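Local coordinates for photosystem II assembly protein Ycf48 (PDB 5OJP), which assists the early stages of photosystem II assembly and the replacement of photodamaged D1, whose C-terminal extension it binds, at residues W26-L31 against K311-R316; W92-P97 against G121-I126; V163-N168 against E205-G210. The protein carries 4 engineered substitutions. All coordinates share one frame; numbering follows the deposited sequence.

Interaction 1 (W26-L31 against K311-R316)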
loop_
_atom_site.group_PDB
_atom_site.type_symbol
_atom_site.label_atom_id
_atom_site.label_comp_id
_atom_site.label_asym_id
_atom_site.label_seq_id
_atom_site.Cartn_x
_atom_site.Cartn_y
_atom_site.Cartn_z
ATOM N N TRP A 26 1.004 17.146 -7.431
ATOM C CA TRP A 26 1.290 15.858 -8.032
ATOM C C TRP A 26 1.809 16.086 -9.435
ATOM O O TRP A 26 1.099 16.633 -10.283
ATOM C CB TRP A 26 0.036 14.993 -8.053
ATOM C CG TRP A 26 -0.394 14.656 -6.686
ATOM C CD1 TRP A 26 -1.430 15.192 -5.992
ATOM C CD2 TRP A 26 0.284 13.747 -5.788
ATOM N NE1 TRP A 26 -1.466 14.642 -4.711
ATOM C CE2 TRP A 26 -0.432 13.752 -4.568
ATOM C CE3 TRP A 26 1.408 12.931 -5.910
ATOM C CZ2 TRP A 26 -0.050 12.972 -3.481
ATOM C CZ3 TRP A 26 1.789 12.147 -4.835
ATOM C CH2 TRP A 26 1.042 12.168 -3.637
ATOM N N GLU A 27 3.011 15.629 -9.690
ATOM C CA GLU A 27 3.637 15.683 -11.000
ATOM C C GLU A 27 3.607 14.308 -11.622
ATOM O O GLU A 27 3.958 13.331 -10.973
ATOM C CB GLU A 27 5.097 16.114 -10.886
ATOM C CG GLU A 27 5.875 15.941 -12.183
ATOM C CD GLU A 27 7.401 16.062 -12.018
ATOM O OE1 GLU A 27 7.878 16.161 -10.856
ATOM O OE2 GLU A 27 8.117 16.051 -13.062
ATOM N N ALA A 28 3.264 14.232 -12.891
ATOM C CA ALA A 28 3.320 12.946 -13.567
ATOM C C ALA A 28 4.727 12.650 -14.095
ATOM O O ALA A 28 5.435 13.531 -14.604
ATOM C CB ALA A 28 2.290 12.899 -14.698
ATOM N N ILE A 29 5.128 11.390 -13.953
ATOM C CA ILE A 29 6.383 10.855 -14.452
ATOM C C ILE A 29 6.027 9.647 -15.304
ATOM O O ILE A 29 5.209 8.824 -14.884
ATOM C CB ILE A 29 7.284 10.446 -13.276
ATOM C CG1 ILE A 29 7.749 11.702 -12.525
ATOM C CG2 ILE A 29 8.398 9.436 -13.708
ATOM C CD1 ILE A 29 8.359 11.393 -11.153
ATOM N N GLN A 30 6.619 9.542 -16.497
ATOM C CA GLN A 30 6.466 8.346 -17.319
ATOM C C GLN A 30 7.636 7.424 -17.080
ATOM O O GLN A 30 8.752 7.698 -17.523
ATOM C CB GLN A 30 6.394 8.644 -18.811
ATOM C CG GLN A 30 6.289 7.339 -19.651
ATOM C CD GLN A 30 4.941 6.633 -19.488
ATOM O OE1 GLN A 30 3.918 7.283 -19.523
ATOM N NE2 GLN A 30 4.939 5.313 -19.343
ATOM N N LEU A 31 7.370 6.293 -16.473
ATOM C CA LEU A 31 8.407 5.301 -16.307
ATOM C C LEU A 31 8.726 4.676 -17.662
ATOM O O LEU A 31 7.898 4.689 -18.576
ATOM C CB LEU A 31 7.942 4.236 -15.320
ATOM C CG LEU A 31 7.678 4.753 -13.912
ATOM C CD1 LEU A 31 7.034 3.640 -13.093
ATOM C CD2 LEU A 31 8.987 5.235 -13.290
ATOM N N LYS A 311 0.161 1.789 -16.906
ATOM C CA LYS A 311 0.817 2.273 -18.115
ATOM C C LYS A 311 2.130 2.962 -17.782
ATOM O O LYS A 311 2.561 3.852 -18.526
ATOM C CB LYS A 311 -0.042 3.275 -18.897
ATOM C CG LYS A 311 -1.385 2.826 -19.424
ATOM C CD LYS A 311 -2.046 4.006 -20.164
ATOM C CE LYS A 311 -3.409 3.659 -20.760
ATOM N NZ LYS A 311 -4.471 3.468 -19.714
ATOM N N GLY A 312 2.767 2.551 -16.673
ATOM C CA GLY A 312 4.014 3.149 -16.278
ATOM C C GLY A 312 3.916 4.590 -15.830
ATOM O O GLY A 312 4.937 5.263 -15.775
ATOM N N ILE A 313 2.722 5.103 -15.520
ATOM C CA ILE A 313 2.605 6.480 -15.036
ATOM C C ILE A 313 2.614 6.492 -13.523
ATOM O O ILE A 313 1.863 5.758 -12.879
ATOM C CB ILE A 313 1.353 7.176 -15.578
ATOM C CG1 ILE A 313 1.496 7.329 -17.087
ATOM C CG2 ILE A 313 1.199 8.563 -14.946
ATOM C CD1 ILE A 313 0.202 7.714 -17.767
ATOM N N LEU A 314 3.347 7.456 -12.975
ATOM C CA LEU A 314 3.564 7.567 -11.562
ATOM C C LEU A 314 3.366 9.028 -11.202
ATOM O O LEU A 314 3.895 9.907 -11.877
ATOM C CB LEU A 314 4.981 7.088 -11.284
ATOM C CG LEU A 314 5.493 6.755 -9.921
ATOM C CD1 LEU A 314 4.697 5.576 -9.426
ATOM C CD2 LEU A 314 6.939 6.368 -10.066
ATOM N N LEU A 315 2.585 9.316 -10.169
ATOM C CA LEU A 315 2.561 10.680 -9.684
ATOM C C LEU A 315 3.540 10.858 -8.522
ATOM O O LEU A 315 3.579 10.045 -7.610
ATOM C CB LEU A 315 1.157 11.056 -9.225
ATOM C CG LEU A 315 0.062 10.970 -10.317
ATOM C CD1 LEU A 315 -1.270 11.311 -9.659
ATOM C CD2 LEU A 315 0.387 11.840 -11.489
ATOM N N ARG A 316 4.288 11.955 -8.538
ATOM C CA ARG A 316 5.243 12.313 -7.488
ATOM C C ARG A 316 4.851 13.610 -6.785
ATOM O O ARG A 316 4.451 14.608 -7.420
ATOM C CB ARG A 316 6.652 12.466 -8.057
ATOM C CG ARG A 316 7.667 12.704 -6.992
ATOM C CD ARG A 316 9.019 12.727 -7.600
ATOM N NE ARG A 316 9.170 13.933 -8.335
ATOM C CZ ARG A 316 9.637 15.054 -7.815
ATOM N NH1 ARG A 316 10.048 15.102 -6.545
ATOM N NH2 ARG A 316 9.704 16.117 -8.601
#
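E27 and R316, then I29 and L314, face each other as hydrogen-bonded pairs of two antiparallel strands, 26-30 and 313-316; A28-L315 lies between them and Q30-I313 follows, both non-hydrogen-bonded pairs, and the short axes approach to 4.3 Å at 150°. E27 N gives to R316 O and R316 N returns to E27 O, I29 and L314 exchange the same two bonds, and L31 N reaches G312 O at 2.7 Å where strand 26-30 ends and strand 313-316 begins. On the face that carries E27, I29, L314 and R316, the acidic and basic side chains run side by side in one direction. R316 holds CG trans to its backbone N (chi1 -175°) and bends at chi3, which brings NH2 to 2.9 Å from E27 OE1 in a salt bridge, the carboxylate and guanidinium planes 72° apart. I29 CD1 lies against the arginine's aliphatic part, 3.7 Å from R316 CB, and R316 NE is buried here without a polar partner. The other face carries A28, Q30, I313 and L315. There L315 CD2 lies 3.9 Å from A28 CB, and L315 CB sits 3.8 Å from CE3 of the W26 indole. At the far end Q30 folds back at chi2, and its NE2 bonds both K311 O, at 2.9 Å in the amide plane, and L31 O; this bridges the turn into strand 313-317 and the end of strand 26-30. L31 and L314 meet through their CD2 methyls, 4.0 Å apart. Strand 26-30 is an outermost strand of a four-stranded sheet, with 313-317 between it and 304-308. L31 and L314 pack on L50 of the next sheet, whereas W26 meets the rings of W263 and Y317 edge-to-face.

Interaction 2 (W92-P97 against G121-I126)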
loop_
_atom_site.group_PDB
_atom_site.type_symbol
_atom_site.label_atom_id
_atom_site.label_comp_id
_atom_site.label_asym_id
_atom_site.label_seq_id
_atom_site.Cartn_x
_atom_site.Cartn_y
_atom_site.Cartn_z
ATOM N N TRP A 92 13.729 -6.804 0.604
ATOM C CA TRP A 92 12.963 -8.026 0.351
ATOM C C TRP A 92 11.937 -7.692 -0.719
ATOM O O TRP A 92 11.286 -6.638 -0.654
ATOM C CB TRP A 92 12.220 -8.456 1.610
ATOM C CG TRP A 92 13.085 -8.663 2.820
ATOM C CD1 TRP A 92 13.503 -7.686 3.675
ATOM C CD2 TRP A 92 13.589 -9.893 3.352
ATOM N NE1 TRP A 92 14.233 -8.212 4.674
ATOM C CE2 TRP A 92 14.301 -9.570 4.518
ATOM C CE3 TRP A 92 13.498 -11.227 2.965
ATOM C CZ2 TRP A 92 14.942 -10.526 5.302
ATOM C CZ3 TRP A 92 14.134 -12.194 3.755
ATOM C CH2 TRP A 92 14.838 -11.832 4.900
ATOM N N ILE A 93 11.733 -8.626 -1.659
ATOM C CA ILE A 93 10.665 -8.506 -2.643
ATOM C C ILE A 93 9.957 -9.850 -2.631
ATOM O O ILE A 93 10.625 -10.894 -2.595
ATOM C CB ILE A 93 11.228 -8.225 -4.057
ATOM C CG1 ILE A 93 11.950 -6.877 -4.204
ATOM C CG2 ILE A 93 10.158 -8.324 -5.145
ATOM C CD1 ILE A 93 12.811 -6.902 -5.440
ATOM N N VAL A 94 8.629 -9.838 -2.677
ATOM C CA VAL A 94 7.865 -11.073 -2.870
ATOM C C VAL A 94 6.873 -10.898 -3.992
ATOM O O VAL A 94 6.344 -9.796 -4.253
ATOM C CB VAL A 94 7.135 -11.545 -1.602
ATOM C CG1 VAL A 94 8.122 -11.948 -0.498
ATOM C CG2 VAL A 94 6.173 -10.484 -1.073
ATOM N N GLY A 95 6.551 -12.034 -4.613
ATOM C CA GLY A 95 5.573 -11.976 -5.674
ATOM C C GLY A 95 4.961 -13.346 -5.860
ATOM O O GLY A 95 5.232 -14.297 -5.109
ATOM N N GLU A 96 4.118 -13.404 -6.878
ATOM C CA GLU A 96 3.440 -14.589 -7.373
ATOM C C GLU A 96 3.749 -14.807 -8.851
ATOM O O GLU A 96 3.908 -13.839 -9.595
ATOM C CB GLU A 96 1.933 -14.478 -7.164
ATOM C CG GLU A 96 1.325 -13.216 -7.719
ATOM C CD GLU A 96 -0.208 -13.156 -7.584
ATOM O OE1 GLU A 96 -0.872 -14.209 -7.391
ATOM O OE2 GLU A 96 -0.728 -12.019 -7.498
ATOM N N PRO A 97 3.874 -16.076 -9.308
ATOM C CA PRO A 97 3.864 -17.297 -8.494
ATOM C C PRO A 97 5.046 -17.266 -7.481
ATOM O O PRO A 97 5.994 -16.498 -7.675
ATOM C CB PRO A 97 3.998 -18.418 -9.534
ATOM C CG PRO A 97 4.622 -17.790 -10.708
ATOM C CD PRO A 97 4.079 -16.381 -10.737
ATOM N N GLY A 121 -1.002 -20.515 -0.475
ATOM C CA GLY A 121 -1.146 -19.333 -1.311
ATOM C C GLY A 121 0.196 -18.664 -1.615
ATOM O O GLY A 121 1.266 -19.146 -1.278
ATOM N N SER A 122 0.117 -17.530 -2.237
ATOM C CA SER A 122 1.401 -16.940 -2.628
ATOM C C SER A 122 1.667 -15.672 -1.812
ATOM O O SER A 122 0.714 -15.090 -1.275
ATOM C CB SER A 122 1.387 -16.619 -4.123
ATOM O OG SER A 122 0.300 -15.730 -4.394
ATOM N N PRO A 123 2.935 -15.252 -1.642
ATOM C CA PRO A 123 3.207 -14.064 -0.809
ATOM C C PRO A 123 2.596 -12.794 -1.398
ATOM O O PRO A 123 2.737 -12.486 -2.590
ATOM C CB PRO A 123 4.733 -13.997 -0.765
ATOM C CG PRO A 123 5.214 -14.843 -1.898
ATOM C CD PRO A 123 4.178 -15.894 -2.108
ATOM N N ARG A 124 1.897 -12.065 -0.545
ATOM C CA ARG A 124 1.250 -10.830 -0.914
ATOM C C ARG A 124 1.958 -9.603 -0.359
ATOM O O ARG A 124 1.937 -8.540 -0.995
ATOM C CB ARG A 124 -0.172 -10.821 -0.374
ATOM C CG ARG A 124 -1.006 -9.668 -1.003
ATOM C CD ARG A 124 -2.260 -9.488 -0.226
ATOM N NE ARG A 124 -2.963 -8.299 -0.678
ATOM C CZ ARG A 124 -3.956 -8.341 -1.528
ATOM N NH1 ARG A 124 -4.367 -9.520 -1.987
ATOM N NH2 ARG A 124 -4.528 -7.209 -1.897
ATOM N N LEU A 125 2.560 -9.728 0.822
ATOM C CA LEU A 125 3.157 -8.604 1.537
ATOM C C LEU A 125 4.399 -9.083 2.280
ATOM O O LEU A 125 4.382 -10.149 2.911
ATOM C CB LEU A 125 2.171 -7.976 2.537
ATOM C CG LEU A 125 2.680 -6.812 3.381
ATOM C CD1 LEU A 125 1.525 -5.933 3.764
ATOM C CD2 LEU A 125 3.385 -7.363 4.678
ATOM N N ILE A 126 5.446 -8.254 2.287
ATOM C CA ILE A 126 6.626 -8.551 3.083
ATOM C C ILE A 126 7.040 -7.252 3.766
ATOM O O ILE A 126 6.820 -6.165 3.235
ATOM C CB ILE A 126 7.785 -9.170 2.259
ATOM C CG1 ILE A 126 8.869 -9.641 3.264
ATOM C CG2 ILE A 126 8.312 -8.198 1.158
ATOM C CD1 ILE A 126 9.709 -10.735 2.765
#
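V94 and I126 sit at the centre of a mainly apolar meeting of two strands that run nearly antiparallel, at 163°, yet share no hydrogen bond. V94 points toward the opposing strand and divides its methyls: CG1 lies 3.8 Å from I126 CD1, while CG2 reaches both I126 CG2 and P123 CB. The pyrrolidine ring of P123 presses in beside it, its CB 3.5 Å from V94 CB and its CG 3.3 Å from G95 O. In I126 the CG1 branch turns away from the backbone N (chi1 -171°) and lies beside the carbonyl carbon, an orientation that sends CD1 along to W92, where it rests 3.6 Å from CB and near the six-membered ring at CE3; the two side chains cross at about a right angle. At the E96 end of strand 92-96, E96 CB touches S122 OG at 3.5 Å. In the next shell, M100 of strand 99-103 packs against W92, V94 and I126 together. N82 ND2 bonds P123 O and S83 OG accepts from I126 N, so the inner strand 80-87 fixes the backbone of strand 123-130. R124 and L125 form a classic beta bulge and point away from segment 92-97; R124 touches M164 and L167, and L125 touches L167. Hydrophobic side chains from two consecutive sheets meeting face to face, with inner strands tied by polar groups, are characteristic of neighbouring blades in this seven-bladed beta-propeller.

Interaction 3 (V163-N168 against E205-G210). Engineered in segment 205-210: E205 (natural residue Arg).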
loop_
_atom_site.group_PDB
_atom_site.type_symbol
_atom_site.label_atom_id
_atom_site.label_comp_id
_atom_site.label_asym_id
_atom_site.label_seq_id
_atom_site.Cartn_x
_atom_site.Cartn_y
_atom_site.Cartn_z
ATOM N N VAL A 163 -9.130 -15.417 0.257
ATOM C CA VAL A 163 -8.384 -14.417 -0.470
ATOM C C VAL A 163 -8.775 -13.046 0.061
ATOM O O VAL A 163 -9.934 -12.805 0.417
ATOM C CB VAL A 163 -8.596 -14.569 -1.982
ATOM C CG1 VAL A 163 -7.692 -13.594 -2.719
ATOM C CG2 VAL A 163 -8.337 -16.012 -2.379
ATOM N N MET A 164 -7.795 -12.176 0.222
ATOM C CA MET A 164 -8.059 -10.877 0.816
ATOM C C MET A 164 -8.259 -9.904 -0.321
ATOM O O MET A 164 -7.570 -9.977 -1.343
ATOM C CB MET A 164 -6.883 -10.398 1.676
ATOM C CG MET A 164 -6.622 -11.369 2.743
ATOM S SD MET A 164 -5.127 -11.107 3.697
ATOM C CE MET A 164 -3.957 -11.320 2.369
ATOM N N ARG A 165 -9.199 -9.003 -0.139
ATOM C CA ARG A 165 -9.360 -7.913 -1.111
ATOM C C ARG A 165 -8.279 -6.840 -0.925
ATOM O O ARG A 165 -7.730 -6.320 -1.893
ATOM C CB ARG A 165 -10.745 -7.300 -0.952
ATOM C CG ARG A 165 -11.069 -6.134 -1.919
ATOM C CD ARG A 165 -12.520 -5.693 -1.832
ATOM N NE ARG A 165 -13.404 -6.702 -2.392
ATOM C CZ ARG A 165 -14.726 -6.556 -2.533
ATOM N NH1 ARG A 165 -15.353 -5.433 -2.170
ATOM N NH2 ARG A 165 -15.410 -7.537 -3.094
ATOM N N ASN A 166 -7.916 -6.550 0.308
ATOM C CA ASN A 166 -6.909 -5.539 0.596
ATOM C C ASN A 166 -6.315 -5.938 1.939
ATOM O O ASN A 166 -6.966 -6.618 2.741
ATOM C CB ASN A 166 -7.511 -4.108 0.592
ATOM C CG ASN A 166 -7.428 -3.448 -0.790
ATOM O OD1 ASN A 166 -6.358 -3.499 -1.383
ATOM N ND2 ASN A 166 -8.578 -2.915 -1.359
ATOM N N LEU A 167 -5.096 -5.482 2.156
ATOM C CA LEU A 167 -4.296 -5.752 3.348
ATOM C C LEU A 167 -3.459 -4.506 3.658
ATOM O O LEU A 167 -2.737 -4.013 2.779
ATOM C CB LEU A 167 -3.420 -6.999 3.108
ATOM C CG LEU A 167 -2.453 -7.393 4.246
ATOM C CD1 LEU A 167 -3.235 -7.770 5.448
ATOM C CD2 LEU A 167 -1.574 -8.584 3.795
ATOM N N ASN A 168 -3.537 -4.020 4.898
ATOM C CA ASN A 168 -2.691 -2.899 5.379
ATOM C C ASN A 168 -2.148 -3.235 6.768
ATOM O O ASN A 168 -2.734 -4.038 7.493
ATOM C CB ASN A 168 -3.471 -1.545 5.405
ATOM C CG ASN A 168 -3.385 -0.782 4.043
ATOM O OD1 ASN A 168 -2.291 -0.552 3.570
ATOM N ND2 ASN A 168 -4.530 -0.568 3.353
ATOM N N GLU A 205 -20.642 -2.689 1.210
ATOM C CA GLU A 205 -19.573 -3.557 0.745
ATOM C C GLU A 205 -18.223 -2.894 1.011
ATOM O O GLU A 205 -17.961 -1.773 0.539
ATOM C CB GLU A 205 -19.742 -3.865 -0.741
ATOM C CG GLU A 205 -18.591 -4.688 -1.364
ATOM C CD GLU A 205 -18.866 -5.201 -2.797
ATOM O OE1 GLU A 205 -20.012 -5.050 -3.306
ATOM O OE2 GLU A 205 -17.951 -5.808 -3.404
ATOM N N LEU A 206 -17.371 -3.580 1.768
ATOM C CA LEU A 206 -16.047 -3.049 2.064
ATOM C C LEU A 206 -15.133 -3.114 0.842
ATOM O O LEU A 206 -15.053 -4.138 0.173
ATOM C CB LEU A 206 -15.418 -3.861 3.194
ATOM C CG LEU A 206 -16.127 -3.697 4.529
ATOM C CD1 LEU A 206 -15.618 -4.732 5.525
ATOM C CD2 LEU A 206 -15.868 -2.290 5.051
ATOM N N HIS A 207 -14.393 -2.043 0.572
ATOM C CA HIS A 207 -13.356 -2.128 -0.445
ATOM C C HIS A 207 -11.918 -2.136 0.087
ATOM O O HIS A 207 -11.094 -2.917 -0.377
ATOM C CB HIS A 207 -13.505 -0.987 -1.431
ATOM C CG HIS A 207 -12.494 -1.042 -2.521
ATOM N ND1 HIS A 207 -12.483 -2.047 -3.467
ATOM C CD2 HIS A 207 -11.452 -0.226 -2.822
ATOM C CE1 HIS A 207 -11.471 -1.849 -4.299
ATOM N NE2 HIS A 207 -10.833 -0.751 -3.931
ATOM N N ASN A 208 -11.561 -1.258 1.014
ATOM C CA ASN A 208 -10.209 -1.117 1.487
ATOM C C ASN A 208 -10.280 -0.577 2.895
ATOM O O ASN A 208 -11.202 0.167 3.233
ATOM C CB ASN A 208 -9.408 -0.139 0.583
ATOM C CG ASN A 208 -7.908 -0.265 0.707
ATOM O OD1 ASN A 208 -7.408 -1.036 1.506
ATOM N ND2 ASN A 208 -7.159 0.466 -0.173
ATOM N N MET A 209 -9.253 -0.895 3.688
ATOM C CA MET A 209 -9.150 -0.475 5.075
ATOM C C MET A 209 -7.691 -0.295 5.469
ATOM O O MET A 209 -6.796 -0.941 4.920
ATOM C CB MET A 209 -9.776 -1.497 6.043
ATOM C CG MET A 209 -11.257 -1.523 5.950
ATOM S SD MET A 209 -12.029 -2.664 7.121
ATOM C CE MET A 209 -11.638 -1.718 8.612
ATOM N N GLY A 210 -7.465 0.550 6.457
ATOM C CA GLY A 210 -6.124 0.758 6.949
ATOM C C GLY A 210 -6.178 1.531 8.248
ATOM O O GLY A 210 -7.229 1.649 8.883
HETATM O O HOH W 1 -8.307 -0.570 -3.667
HETATM O O HOH W 2 -4.083 0.099 0.253
#
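R165 extends along its first two torsions (chi1 -180°) and bends at chi3 (-70°), which carries its guanidinium past the H207 backbone to the carboxylate of E205, an engineered residue replacing arginine. NH1 and NH2 both end on E205 OE2, at 2.9 and 3.1 Å; NH1 meets the anti lone pair of OE2, and the oxygen lies close to the guanidinium plane. NH1 also approaches L206 O at 2.7 Å, but this bond is weak and badly bent. N166 and N168, two residues apart on one strand, each send an amide NH2 to a backbone carbonyl of segment 205-210: N166 ND2 to H207 O at 2.7 Å, and N168 ND2 to M209 O at 2.8 Å. Both bonds are fairly straight, and each donor is tilted out of the carbonyl plane it meets. Between them the N208 amide stacks on that of N166, the planes 21° apart, with N208 OD1 3.2 Å from N166 CB; N208 ND2 gives a hydrogen bond to L252 O. N166 ND2 also lies over one face of the H207 ring. A water accepts from N168 ND2 and N208 ND2, and another takes a weak bond from N166 ND2. H207 and N208 form a classic beta bulge opposite I220. The strands are nearly parallel but their backbones share no bond, so this junction of inner propeller strands is held by side-chain amides serving main-chain carbonyls. The R165-E205 salt bridge involves an engineered residue, whereas the amide-to-carbonyl bonds do not depend on a charge.

In the fold
The chain enters through strand 26-30, and interaction 1 is completed only about 280 residues later, when strand 313-317 pairs with it: the N-terminal strand finishes the last sheet, a Velcro-like closure of the propeller ring. Interactions 2 and 3 both fall within that long span, one after the other. Interaction 2 closes a short loop between the sheet that starts with strand 80-87 and the one that starts with strand 123-130; interaction 3 then joins the next sheet, led by strand 164-169, to that led by strand 206-211. These two touch, R124 and L125 reaching M164, R165 and L167, and so run through four consecutive blades. Interaction 1 lies across the chain's centre from interaction 3, their centres about 25 Å apart.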